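Local coordinates for signal recognition 54 kDa protein (Pyrococcus furiosus, PDB 3DM5) that is the SRP54 protein of an archaeal signal recognition particle, joining a helical bundle, a P-loop nucleotide-binding domain and a helical signal peptide binding domain, at residues 142-145 against 146-150; 122-126 against 127-131; 374-377 against 378-382; 75-78 against 79-83. One frame throughout, in Å; residues are numbered along the deposited sequence.

Interaction 1. Residues 142-145 against 146-150; sequences GAYH and QLRQL. With GDP (guanosine-5'-diphosphate), chain J; SO4 (sulfate ion), chain E; SO4 (sulfate ion), chain L.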
loop_
_atom_site.group_PDB
_atom_site.type_symbol
_atom_site.label_atom_id
_atom_site.label_comp_id
_atom_site.label_asym_id
_atom_site.label_seq_id
_atom_site.Cartn_x
_atom_site.Cartn_y
_atom_site.Cartn_z
ATOM N N GLY A 142 -21.235 29.994 -16.202
ATOM C CA GLY A 142 -19.842 30.220 -15.836
ATOM C C GLY A 142 -18.883 29.565 -16.831
ATOM O O GLY A 142 -17.693 29.897 -16.887
ATOM N N ALA A 143 -19.417 28.642 -17.630
ATOM C CA ALA A 143 -18.642 27.895 -18.608
ATOM C C ALA A 143 -18.108 28.794 -19.705
ATOM O O ALA A 143 -17.032 28.542 -20.250
ATOM C CB ALA A 143 -19.487 26.785 -19.216
ATOM N N TYR A 144 -18.864 29.829 -20.057
ATOM C CA TYR A 144 -18.373 30.746 -21.074
ATOM C C TYR A 144 -17.042 31.333 -20.591
ATOM O O TYR A 144 -16.046 31.325 -21.319
ATOM C CB TYR A 144 -19.392 31.851 -21.399
ATOM C CG TYR A 144 -18.775 32.978 -22.191
ATOM C CD1 TYR A 144 -18.467 32.820 -23.539
ATOM C CD2 TYR A 144 -18.438 34.179 -21.577
ATOM C CE1 TYR A 144 -17.870 33.837 -24.259
ATOM C CE2 TYR A 144 -17.847 35.207 -22.287
ATOM C CZ TYR A 144 -17.567 35.033 -23.627
ATOM O OH TYR A 144 -16.973 36.051 -24.342
ATOM N N HIS A 145 -17.019 31.804 -19.348
ATOM C CA HIS A 145 -15.801 32.393 -18.792
ATOM C C HIS A 145 -14.667 31.407 -18.570
ATOM O O HIS A 145 -13.521 31.737 -18.836
ATOM C CB HIS A 145 -16.103 33.173 -17.529
ATOM C CG HIS A 145 -16.725 34.508 -17.801
ATOM N ND1 HIS A 145 -16.080 35.482 -18.540
ATOM C CD2 HIS A 145 -17.931 35.007 -17.465
ATOM C CE1 HIS A 145 -16.874 36.537 -18.631
ATOM N NE2 HIS A 145 -17.998 36.282 -17.991
ATOM N N GLN A 146 -14.992 30.202 -18.102
ATOM C CA GLN A 146 -13.996 29.134 -18.008
ATOM C C GLN A 146 -13.301 28.832 -19.340
ATOM O O GLN A 146 -12.101 28.569 -19.384
ATOM C CB GLN A 146 -14.624 27.871 -17.451
ATOM C CG GLN A 146 -13.688 26.690 -17.454
ATOM C CD GLN A 146 -14.305 25.483 -16.782
ATOM O OE1 GLN A 146 -15.395 25.566 -16.221
ATOM N NE2 GLN A 146 -13.610 24.353 -16.833
ATOM N N LEU A 147 -14.064 28.869 -20.427
ATOM C CA LEU A 147 -13.515 28.626 -21.750
ATOM C C LEU A 147 -12.646 29.799 -22.165
ATOM O O LEU A 147 -11.591 29.598 -22.748
ATOM C CB LEU A 147 -14.631 28.370 -22.789
ATOM C CG LEU A 147 -15.398 27.035 -22.753
ATOM C CD1 LEU A 147 -16.641 27.116 -23.610
ATOM C CD2 LEU A 147 -14.541 25.823 -23.161
ATOM N N ARG A 148 -13.097 31.018 -21.873
ATOM C CA ARG A 148 -12.287 32.219 -22.122
ATOM C C ARG A 148 -10.931 32.094 -21.405
ATOM O O ARG A 148 -9.867 32.317 -22.002
ATOM C CB ARG A 148 -12.996 33.490 -21.628
ATOM C CG ARG A 148 -14.243 33.929 -22.395
ATOM C CD ARG A 148 -13.902 34.225 -23.825
ATOM N NE ARG A 148 -12.987 35.351 -23.981
ATOM C CZ ARG A 148 -13.280 36.611 -23.668
ATOM N NH1 ARG A 148 -14.456 36.921 -23.149
ATOM N NH2 ARG A 148 -12.387 37.560 -23.861
ATOM N N GLN A 149 -10.992 31.749 -20.120
ATOM C CA GLN A 149 -9.814 31.456 -19.298
ATOM C C GLN A 149 -8.859 30.443 -19.958
ATOM O O GLN A 149 -7.656 30.668 -20.027
ATOM C CB GLN A 149 -10.246 30.962 -17.903
ATOM C CG GLN A 149 -9.199 30.140 -17.172
ATOM C CD GLN A 149 -9.804 29.176 -16.161
ATOM O OE1 GLN A 149 -10.987 29.242 -15.855
ATOM N NE2 GLN A 149 -8.991 28.280 -15.646
ATOM N N LEU A 150 -9.393 29.332 -20.452
ATOM C CA LEU A 150 -8.534 28.308 -21.036
ATOM C C LEU A 150 -8.004 28.666 -22.426
ATOM O O LEU A 150 -6.960 28.169 -22.855
ATOM C CB LEU A 150 -9.268 26.960 -21.106
ATOM C CG LEU A 150 -9.796 26.369 -19.794
ATOM C CD1 LEU A 150 -10.724 25.165 -20.005
ATOM C CD2 LEU A 150 -8.626 26.006 -18.918
HETATM P PB GDP J . -17.632 20.094 -16.334
HETATM O O1B GDP J . -17.420 18.619 -16.339
HETATM O O2B GDP J . -18.834 20.400 -15.474
HETATM O O3B GDP J . -17.831 20.581 -17.748
HETATM O O3A GDP J . -16.440 20.869 -15.571
HETATM P PA GDP J . -14.862 20.772 -15.855
HETATM O O1A GDP J . -14.125 21.876 -15.156
HETATM O O2A GDP J . -14.538 20.783 -17.322
HETATM O "O5'" GDP J . -14.483 19.387 -15.134
HETATM C "C5'" GDP J . -14.645 19.339 -13.721
HETATM C "C4'" GDP J . -13.328 18.977 -13.029
HETATM O "O4'" GDP J . -12.657 17.837 -13.615
HETATM C "C3'" GDP J . -12.349 20.136 -13.071
HETATM O "O3'" GDP J . -11.803 20.216 -11.751
HETATM C "C2'" GDP J . -11.309 19.707 -14.091
HETATM O "O2'" GDP J . -10.015 20.169 -13.777
HETATM C "C1'" GDP J . -11.303 18.208 -13.930
HETATM N N9 GDP J . -10.853 17.474 -15.123
HETATM C C8 GDP J . -11.364 17.482 -16.365
HETATM N N7 GDP J . -10.679 16.622 -17.168
HETATM C C5 GDP J . -9.724 16.042 -16.416
HETATM C C6 GDP J . -8.639 15.042 -16.599
HETATM O O6 GDP J . -8.433 14.472 -17.697
HETATM N N1 GDP J . -7.873 14.759 -15.538
HETATM C C2 GDP J . -8.060 15.325 -14.333
HETATM N N2 GDP J . -7.245 14.975 -13.315
HETATM N N3 GDP J . -9.025 16.231 -14.088
HETATM C C4 GDP J . -9.856 16.615 -15.073
HETATM S S SO4 E . -19.623 39.394 -19.804
HETATM O O1 SO4 E . -20.193 40.647 -19.303
HETATM O O2 SO4 E . -18.168 39.468 -19.660
HETATM O O3 SO4 E . -20.177 38.262 -19.050
HETATM O O4 SO4 E . -19.944 39.205 -21.219
HETATM S S SO4 L . -13.150 40.717 -21.877
HETATM O O1 SO4 L . -13.602 40.664 -23.272
HETATM O O2 SO4 L . -11.806 40.131 -21.806
HETATM O O3 SO4 L . -13.103 42.090 -21.376
HETATM O O4 SO4 L . -14.109 39.998 -21.038
#
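Tyr144 and Arg148 lie side by side, one helical turn apart, and point the same way. The Arg148 chain folds over one face of the Tyr144 ring. Arg148 CG makes a CH-pi contact, 4.0 Å from the Tyr144 ring centroid and offset toward the rim. Bends at chi2 (-61°) and chi3 (-64°) curl the arginine round, so that Arg148 NH1 lies 2.9 Å from Tyr144 OH. The ring and guanidinium planes stand 53° apart, so the two groups do not stack flat. Arg148 NE forms a salt bridge with Asp152, further along the chain. Arg148 NH2 makes weak hydrogen bonds to a sulfate ion, probably from the crystallisation liquor. His145 NE2 bonds O3 of another sulfate at 3.1 Å. His145 ND1 is hydrogen-bonded to ND1 of His145 of the second subunit, and the two rings are close to parallel. Gln146 takes a different direction. The extended Gln146 chain carries NE2 to 3.0 Å from O1A of GDP, while OE1 accepts a bond from Arg140. Both ends of the Gln146 amide thus have partners, which should fix its rotation beside the alpha phosphate. Leu147 packs on Val133 and Cys135 of strand 131-135 and on Val158 of strand 157-159; helix 142-151 is the helix of this beta-alpha-beta unit. The positive Arg148, and His145 if it is charged, would suit the bound anions.

Interaction 2. Residues 122-126 against 127-131; sequences RYFQK and RGYKV. With SO4 (sulfate ion), chain C.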
loop_
_atom_site.group_PDB
_atom_site.type_symbol
_atom_site.label_atom_id
_atom_site.label_comp_id
_atom_site.label_asym_id
_atom_site.label_seq_id
_atom_site.Cartn_x
_atom_site.Cartn_y
_atom_site.Cartn_z
ATOM N N ARG A 122 -7.586 23.267 -28.696
ATOM C CA ARG A 122 -6.144 23.495 -28.711
ATOM C C ARG A 122 -5.400 22.414 -29.505
ATOM O O ARG A 122 -4.444 22.717 -30.217
ATOM C CB ARG A 122 -5.591 23.569 -27.280
ATOM C CG ARG A 122 -4.061 23.526 -27.187
ATOM C CD ARG A 122 -3.418 24.738 -27.848
ATOM N NE ARG A 122 -1.966 24.712 -27.710
ATOM C CZ ARG A 122 -1.129 25.456 -28.424
ATOM N NH1 ARG A 122 -1.602 26.282 -29.343
ATOM N NH2 ARG A 122 0.183 25.367 -28.226
ATOM N N TYR A 123 -5.819 21.157 -29.366
ATOM C CA TYR A 123 -5.224 20.079 -30.137
ATOM C C TYR A 123 -5.262 20.423 -31.621
ATOM O O TYR A 123 -4.262 20.282 -32.324
ATOM C CB TYR A 123 -5.950 18.744 -29.877
ATOM C CG TYR A 123 -5.619 17.627 -30.850
ATOM C CD1 TYR A 123 -4.639 16.698 -30.558
ATOM C CD2 TYR A 123 -6.294 17.494 -32.064
ATOM C CE1 TYR A 123 -4.334 15.667 -31.445
ATOM C CE2 TYR A 123 -5.982 16.458 -32.964
ATOM C CZ TYR A 123 -5.003 15.556 -32.640
ATOM O OH TYR A 123 -4.673 14.526 -33.495
ATOM N N PHE A 124 -6.419 20.868 -32.099
ATOM C CA PHE A 124 -6.560 21.186 -33.511
ATOM C C PHE A 124 -5.830 22.457 -33.944
ATOM O O PHE A 124 -5.245 22.497 -35.024
ATOM C CB PHE A 124 -8.031 21.243 -33.919
ATOM C CG PHE A 124 -8.626 19.900 -34.138
ATOM C CD1 PHE A 124 -9.712 19.469 -33.390
ATOM C CD2 PHE A 124 -8.055 19.037 -35.060
ATOM C CE1 PHE A 124 -10.254 18.195 -33.599
ATOM C CE2 PHE A 124 -8.589 17.763 -35.272
ATOM C CZ PHE A 124 -9.692 17.343 -34.545
ATOM N N GLN A 125 -5.876 23.485 -33.110
ATOM C CA GLN A 125 -5.176 24.733 -33.401
ATOM C C GLN A 125 -3.655 24.553 -33.497
ATOM O O GLN A 125 -3.021 25.014 -34.438
ATOM C CB GLN A 125 -5.514 25.791 -32.356
ATOM C CG GLN A 125 -5.053 27.149 -32.763
ATOM C CD GLN A 125 -4.199 27.813 -31.697
ATOM O OE1 GLN A 125 -3.710 27.157 -30.783
ATOM N NE2 GLN A 125 -4.010 29.120 -31.820
ATOM N N LYS A 126 -3.078 23.886 -32.509
ATOM C CA LYS A 126 -1.681 23.471 -32.568
ATOM C C LYS A 126 -1.311 22.862 -33.912
ATOM O O LYS A 126 -0.147 22.887 -34.296
ATOM C CB LYS A 126 -1.382 22.429 -31.484
ATOM C CG LYS A 126 -0.703 22.973 -30.254
ATOM C CD LYS A 126 -0.030 21.838 -29.497
ATOM C CE LYS A 126 1.144 22.339 -28.668
ATOM N NZ LYS A 126 2.225 21.312 -28.558
ATOM N N ARG A 127 -2.280 22.285 -34.611
ATOM C CA ARG A 127 -1.971 21.560 -35.840
ATOM C C ARG A 127 -2.383 22.350 -37.076
ATOM O O ARG A 127 -2.610 21.781 -38.151
ATOM C CB ARG A 127 -2.600 20.162 -35.835
ATOM C CG ARG A 127 -2.163 19.329 -34.647
ATOM C CD ARG A 127 -2.515 17.855 -34.790
ATOM N NE ARG A 127 -1.833 17.034 -33.794
ATOM C CZ ARG A 127 -1.654 17.378 -32.521
ATOM N NH1 ARG A 127 -2.141 18.509 -32.047
ATOM N NH2 ARG A 127 -1.001 16.573 -31.710
ATOM N N GLY A 128 -2.475 23.668 -36.911
ATOM C CA GLY A 128 -2.693 24.562 -38.035
ATOM C C GLY A 128 -4.122 24.861 -38.442
ATOM O O GLY A 128 -4.355 25.447 -39.492
ATOM N N TYR A 129 -5.085 24.473 -37.618
ATOM C CA TYR A 129 -6.477 24.730 -37.932
ATOM C C TYR A 129 -6.940 26.033 -37.319
ATOM O O TYR A 129 -6.425 26.470 -36.284
ATOM C CB TYR A 129 -7.357 23.586 -37.445
ATOM C CG TYR A 129 -7.321 22.388 -38.347
ATOM C CD1 TYR A 129 -8.005 22.389 -39.554
ATOM C CD2 TYR A 129 -6.611 21.249 -37.993
ATOM C CE1 TYR A 129 -7.979 21.290 -40.392
ATOM C CE2 TYR A 129 -6.577 20.134 -38.822
ATOM C CZ TYR A 129 -7.260 20.167 -40.021
ATOM O OH TYR A 129 -7.242 19.074 -40.859
ATOM N N LYS A 130 -7.904 26.671 -37.971
ATOM C CA LYS A 130 -8.620 27.759 -37.322
ATOM C C LYS A 130 -9.759 27.116 -36.572
ATOM O O LYS A 130 -10.526 26.336 -37.147
ATOM C CB LYS A 130 -9.178 28.768 -38.321
ATOM C CG LYS A 130 -8.188 29.834 -38.743
ATOM C CD LYS A 130 -8.905 31.141 -39.046
ATOM C CE LYS A 130 -9.701 31.573 -37.835
ATOM N NZ LYS A 130 -10.442 32.831 -38.086
ATOM N N VAL A 131 -9.874 27.432 -35.289
ATOM C CA VAL A 131 -10.913 26.827 -34.474
ATOM C C VAL A 131 -11.759 27.900 -33.838
ATOM O O VAL A 131 -11.243 28.925 -33.389
ATOM C CB VAL A 131 -10.318 25.939 -33.357
ATOM C CG1 VAL A 131 -11.425 25.342 -32.504
ATOM C CG2 VAL A 131 -9.461 24.857 -33.952
HETATM S S SO4 C . 0.999 17.768 -29.137
HETATM O O1 SO4 C . 1.433 18.429 -30.372
HETATM O O2 SO4 C . 1.337 16.348 -29.207
HETATM O O3 SO4 C . 1.686 18.365 -27.992
HETATM O O4 SO4 C . -0.451 17.920 -28.981
#
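Arg127 sets CG anti to its own carbonyl carbon (chi1 -57°) and stays extended from CG to NE, which lays its guanidinium over the ring of Tyr123. The tyrosine turns to meet it, with CG trans to the backbone N (chi1 167°). The two flat groups stack with planes 17° apart and centres 3.8 Å apart, a cation-pi contact. Arg127 NH1 also gives a hydrogen bond to Tyr123 O at 2.8 Å, tilted from the guanidinium plane. Arg127 NH2 bonds O4 of a sulfate ion at 3.1 Å, near that plane. Lys126 NZ reaches O3 of the same sulfate at 3.0 Å, so the two basic side chains share one anion. Phe124 directs its ring edge at the face of Tyr129 in an offset edge-to-face pair. Phe124 CB also meets Val131 CG2 at 3.9 Å. The Phe124 and Tyr129 side chains both pack on Ile185 of strand 185-189. The third subunit closes in on Arg127, whose O accepts a bond from Arg400 of that subunit. The backbone bonds Tyr129 N to Phe124 O, 3.3 Å, and Gly128 N to Gln125 O, 2.9 Å, with positive phi at Gly128, define a Schellman motif ending helix 113-125 before strand 131-135.

Interaction 3. Residues 374-377 against 378-382; sequences KFKV and IMDSM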
loop_
_atom_site.group_PDB
_atom_site.type_symbol
_atom_site.label_atom_id
_atom_site.label_comp_id
_atom_site.label_asym_id
_atom_site.label_seq_id
_atom_site.Cartn_x
_atom_site.Cartn_y
_atom_site.Cartn_z
ATOM N N LYS A 374 32.847 -24.438 -12.577
ATOM C CA LYS A 374 33.625 -25.223 -11.628
ATOM C C LYS A 374 34.267 -24.310 -10.588
ATOM O O LYS A 374 34.300 -24.626 -9.393
ATOM C CB LYS A 374 34.700 -26.020 -12.370
ATOM C CG LYS A 374 35.676 -26.764 -11.477
ATOM C CD LYS A 374 36.541 -27.717 -12.284
ATOM C CE LYS A 374 35.735 -28.906 -12.795
ATOM N NZ LYS A 374 35.394 -29.875 -11.712
ATOM N N PHE A 375 34.777 -23.175 -11.057
ATOM C CA PHE A 375 35.420 -22.190 -10.197
ATOM C C PHE A 375 34.479 -21.690 -9.107
ATOM O O PHE A 375 34.871 -21.558 -7.943
ATOM C CB PHE A 375 35.923 -21.016 -11.036
ATOM C CG PHE A 375 37.306 -21.216 -11.589
ATOM C CD1 PHE A 375 37.877 -22.480 -11.623
ATOM C CD2 PHE A 375 38.029 -20.141 -12.090
ATOM C CE1 PHE A 375 39.155 -22.663 -12.129
ATOM C CE2 PHE A 375 39.302 -20.316 -12.600
ATOM C CZ PHE A 375 39.866 -21.578 -12.621
ATOM N N LYS A 376 33.237 -21.412 -9.485
ATOM C CA LYS A 376 32.248 -20.967 -8.520
ATOM C C LYS A 376 32.056 -22.049 -7.470
ATOM O O LYS A 376 32.137 -21.784 -6.277
ATOM C CB LYS A 376 30.919 -20.659 -9.204
ATOM C CG LYS A 376 29.817 -20.287 -8.232
ATOM C CD LYS A 376 28.512 -19.988 -8.949
ATOM C CE LYS A 376 27.411 -19.611 -7.960
ATOM N NZ LYS A 376 27.096 -20.708 -6.997
ATOM N N VAL A 377 31.810 -23.274 -7.924
ATOM C CA VAL A 377 31.607 -24.404 -7.022
ATOM C C VAL A 377 32.717 -24.515 -5.965
ATOM O O VAL A 377 32.459 -24.845 -4.807
ATOM C CB VAL A 377 31.488 -25.726 -7.801
ATOM C CG1 VAL A 377 31.378 -26.894 -6.851
ATOM C CG2 VAL A 377 30.285 -25.680 -8.713
ATOM N N ILE A 378 33.949 -24.225 -6.367
ATOM C CA ILE A 378 35.077 -24.317 -5.457
ATOM C C ILE A 378 35.023 -23.214 -4.403
ATOM O O ILE A 378 35.188 -23.474 -3.213
ATOM C CB ILE A 378 36.433 -24.267 -6.211
ATOM C CG1 ILE A 378 36.620 -25.516 -7.078
ATOM C CG2 ILE A 378 37.604 -24.134 -5.233
ATOM C CD1 ILE A 378 37.971 -25.595 -7.747
ATOM N N MET A 379 34.783 -21.985 -4.846
ATOM C CA MET A 379 34.718 -20.845 -3.940
ATOM C C MET A 379 33.551 -20.949 -2.951
ATOM O O MET A 379 33.632 -20.448 -1.841
ATOM C CB MET A 379 34.657 -19.535 -4.731
ATOM C CG MET A 379 35.991 -19.139 -5.334
ATOM S SD MET A 379 35.974 -17.612 -6.296
ATOM C CE MET A 379 34.832 -18.063 -7.602
ATOM N N ASP A 380 32.471 -21.608 -3.358
ATOM C CA ASP A 380 31.333 -21.845 -2.480
ATOM C C ASP A 380 31.697 -22.820 -1.373
ATOM O O ASP A 380 30.881 -23.124 -0.495
ATOM C CB ASP A 380 30.158 -22.417 -3.265
ATOM C CG ASP A 380 29.547 -21.413 -4.228
ATOM O OD1 ASP A 380 29.957 -20.233 -4.203
ATOM O OD2 ASP A 380 28.655 -21.813 -5.008
ATOM N N SER A 381 32.916 -23.334 -1.431
ATOM C CA SER A 381 33.386 -24.235 -0.401
ATOM C C SER A 381 34.475 -23.553 0.416
ATOM O O SER A 381 35.038 -24.133 1.350
ATOM C CB SER A 381 33.901 -25.532 -1.003
ATOM O OG SER A 381 34.381 -26.372 0.029
ATOM N N MET A 382 34.767 -22.315 0.050
ATOM C CA MET A 382 35.708 -21.529 0.815
ATOM C C MET A 382 34.953 -20.724 1.877
ATOM O O MET A 382 33.741 -20.481 1.760
ATOM C CB MET A 382 36.521 -20.611 -0.102
ATOM C CG MET A 382 37.306 -21.336 -1.206
ATOM S SD MET A 382 38.411 -20.231 -2.122
ATOM C CE MET A 382 39.375 -21.426 -3.029
#
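Lys376, in the last turn of helix 369-379, reaches Asp380, the first residue past the helix. Its CB points away from residues 378-382, and CG is trans to the backbone N (chi1 176°). Lys376 CG lies 3.8 Å from Asp380 OD2. The chain then runs straight through CD, which carries it on to CE. Lys376 CE comes within 3.9 Å of Asp380 OD2. A bend at chi4 (-62°) turns the end inward, and Lys376 NZ forms a salt bridge to Asp380 OD2 at 2.8 Å. NZ comes to the syn lone pair of OD2, on the side of the other carboxylate oxygen. That other oxygen, OD1, is hydrogen-bonded to Tyr334 OH, so both carboxylate oxygens have a partner. Lys376 also packs on Tyr334 and Glu338 of helix 330-341. These helices belong to the all-helical signal peptide binding domain. Asp380 N still bonds Lys376 O at 2.9 Å, and a type I beta turn from Met379 to Met382 leads the chain off the helix. The apolar side chains leave the helix in other directions. Ile378 packs on Ile401 and Leu415, with CG1 3.4 Å from Lys374 O. Met379 curls its CE back to 3.5 Å from Phe375 O and touches Met333 and Leu415. Ser381 OG bonds the backbone O of Ile401, and Ser381 O is met by Arg400.

Interaction 4. Residues 75-78 against 79-83; sequences IIKI and VYEEL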
loop_
_atom_site.group_PDB
_atom_site.type_symbol
_atom_site.label_atom_id
_atom_site.label_comp_id
_atom_site.label_asym_id
_atom_site.label_seq_id
_atom_site.Cartn_x
_atom_site.Cartn_y
_atom_site.Cartn_z
ATOM N N ILE A 75 2.874 -16.590 -26.401
ATOM C CA ILE A 75 1.990 -16.202 -25.310
ATOM C C ILE A 75 2.001 -14.679 -25.172
ATOM O O ILE A 75 0.955 -14.043 -25.085
ATOM C CB ILE A 75 2.423 -16.791 -23.963
ATOM C CG1 ILE A 75 2.412 -18.321 -24.003
ATOM C CG2 ILE A 75 1.491 -16.292 -22.877
ATOM C CD1 ILE A 75 1.043 -18.918 -23.871
ATOM N N ILE A 76 3.194 -14.099 -25.143
ATOM C CA ILE A 76 3.327 -12.666 -25.030
ATOM C C ILE A 76 2.471 -12.057 -26.124
ATOM O O ILE A 76 1.772 -11.082 -25.890
ATOM C CB ILE A 76 4.773 -12.225 -25.253
ATOM C CG1 ILE A 76 5.742 -13.033 -24.386
ATOM C CG2 ILE A 76 4.927 -10.745 -24.992
ATOM C CD1 ILE A 76 5.895 -12.516 -23.035
ATOM N N LYS A 77 2.527 -12.646 -27.321
ATOM C CA LYS A 77 1.762 -12.161 -28.474
ATOM C C LYS A 77 0.252 -12.282 -28.279
ATOM O O LYS A 77 -0.490 -11.343 -28.547
ATOM C CB LYS A 77 2.172 -12.909 -29.745
ATOM C CG LYS A 77 1.800 -12.199 -31.046
ATOM C CD LYS A 77 0.481 -12.688 -31.616
ATOM C CE LYS A 77 0.244 -12.092 -32.995
ATOM N NZ LYS A 77 -1.050 -12.512 -33.612
ATOM N N ILE A 78 -0.195 -13.447 -27.833
ATOM C CA ILE A 78 -1.608 -13.675 -27.547
ATOM C C ILE A 78 -2.193 -12.632 -26.573
ATOM O O ILE A 78 -3.218 -12.014 -26.850
ATOM C CB ILE A 78 -1.828 -15.080 -26.966
ATOM C CG1 ILE A 78 -1.391 -16.142 -27.985
ATOM C CG2 ILE A 78 -3.278 -15.249 -26.574
ATOM C CD1 ILE A 78 -1.457 -17.577 -27.470
ATOM N N VAL A 79 -1.533 -12.445 -25.435
ATOM C CA VAL A 79 -1.934 -11.435 -24.469
ATOM C C VAL A 79 -2.016 -10.033 -25.095
ATOM O O VAL A 79 -2.986 -9.323 -24.881
ATOM C CB VAL A 79 -0.971 -11.415 -23.252
ATOM C CG1 VAL A 79 -1.215 -10.211 -22.341
ATOM C CG2 VAL A 79 -1.108 -12.667 -22.465
ATOM N N TYR A 80 -0.998 -9.622 -25.843
ATOM C CA TYR A 80 -0.979 -8.279 -26.411
ATOM C C TYR A 80 -2.150 -8.070 -27.344
ATOM O O TYR A 80 -2.745 -6.994 -27.378
ATOM C CB TYR A 80 0.299 -8.050 -27.184
ATOM C CG TYR A 80 0.278 -6.825 -28.060
ATOM C CD1 TYR A 80 0.357 -6.925 -29.442
ATOM C CD2 TYR A 80 0.210 -5.566 -27.508
ATOM C CE1 TYR A 80 0.368 -5.787 -30.246
ATOM C CE2 TYR A 80 0.219 -4.427 -28.304
ATOM C CZ TYR A 80 0.296 -4.541 -29.668
ATOM O OH TYR A 80 0.291 -3.393 -30.439
ATOM N N GLU A 81 -2.466 -9.118 -28.096
ATOM C CA GLU A 81 -3.458 -9.065 -29.159
ATOM C C GLU A 81 -4.875 -9.102 -28.599
ATOM O O GLU A 81 -5.763 -8.370 -29.051
ATOM C CB GLU A 81 -3.209 -10.211 -30.144
ATOM C CG GLU A 81 -4.371 -10.559 -31.057
ATOM C CD GLU A 81 -4.045 -11.733 -31.969
ATOM O OE1 GLU A 81 -4.916 -12.100 -32.795
ATOM O OE2 GLU A 81 -2.918 -12.284 -31.855
ATOM N N GLU A 82 -5.079 -9.948 -27.601
ATOM C CA GLU A 82 -6.353 -10.003 -26.906
ATOM C C GLU A 82 -6.695 -8.684 -26.190
ATOM O O GLU A 82 -7.820 -8.180 -26.318
ATOM C CB GLU A 82 -6.389 -11.193 -25.948
ATOM C CG GLU A 82 -6.538 -12.508 -26.670
ATOM C CD GLU A 82 -7.676 -12.481 -27.682
ATOM O OE1 GLU A 82 -8.770 -11.955 -27.358
ATOM O OE2 GLU A 82 -7.470 -12.990 -28.805
ATOM N N LEU A 83 -5.728 -8.134 -25.454
ATOM C CA LEU A 83 -5.906 -6.874 -24.754
ATOM C C LEU A 83 -6.191 -5.740 -25.731
ATOM O O LEU A 83 -7.011 -4.879 -25.456
ATOM C CB LEU A 83 -4.679 -6.529 -23.883
ATOM C CG LEU A 83 -4.661 -7.115 -22.464
ATOM C CD1 LEU A 83 -3.416 -6.688 -21.683
ATOM C CD2 LEU A 83 -5.922 -6.719 -21.706
#
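Glu81 OE2 is held by two basic groups, Lys77 NZ at 2.6 Å and the guanidinium of Arg59, both in salt bridges. Lys77 comes from the preceding turn of the helix. It sets CG roughly trans to the backbone N (chi1 -161°), and a bend at chi2 (-95°) sends the rest of the chain along the helix toward Glu81. Its NZ meets OE2 from above the carboxylate plane, 43° out of it. Lys77 CD and CE also lie against Glu81 OE2, each at 3.4 Å. Glu81 is extended beyond CG, and its other oxygen, OE1, pairs with Lys85. Lys77 NZ has a second acid, Glu318 of the third subunit. Arg59 also pairs with Glu82 OE2, so it bridges two neighbouring glutamates. These several opposite charges would probably favour the ionised form of both glutamates. The backbone beneath is regular helix; Glu82 N bonds Ile78 O at 2.9 Å. Helix 71-86 is part of the helical bundle domain. Ile75 and Val79, whose CG2 atoms are 4.5 Å apart, face helices 5-19 and 25-41 through Ile17, Leu14 and Leu31. Ile78 and Glu82 lie against helix 46-62, while Tyr80 OH bonds Pro287 O of helix 286-293.

In the fold
Interactions 1 and 2 share the nucleotide-binding domain. Their centres are about 18 Å and nearest atoms about 7 Å apart. Interaction 1 reaches GDP through Gln146. Interaction 2 closes the helix after the probable P-loop, its Tyr123 side chain about 13 Å from a bound GDP. Interaction 4, in the helical bundle, lies about 36 Å from interaction 2 and about 44 Å from interaction 1, centre to centre. Interaction 3, in the signal peptide binding domain, has its centre about 67 Å from that of interaction 2. Between subunits the same two regions meet: Met382 O and Arg127 NE of the third subunit form a weak hydrogen bond. Interactions 2, 3 and 4 all touch that subunit.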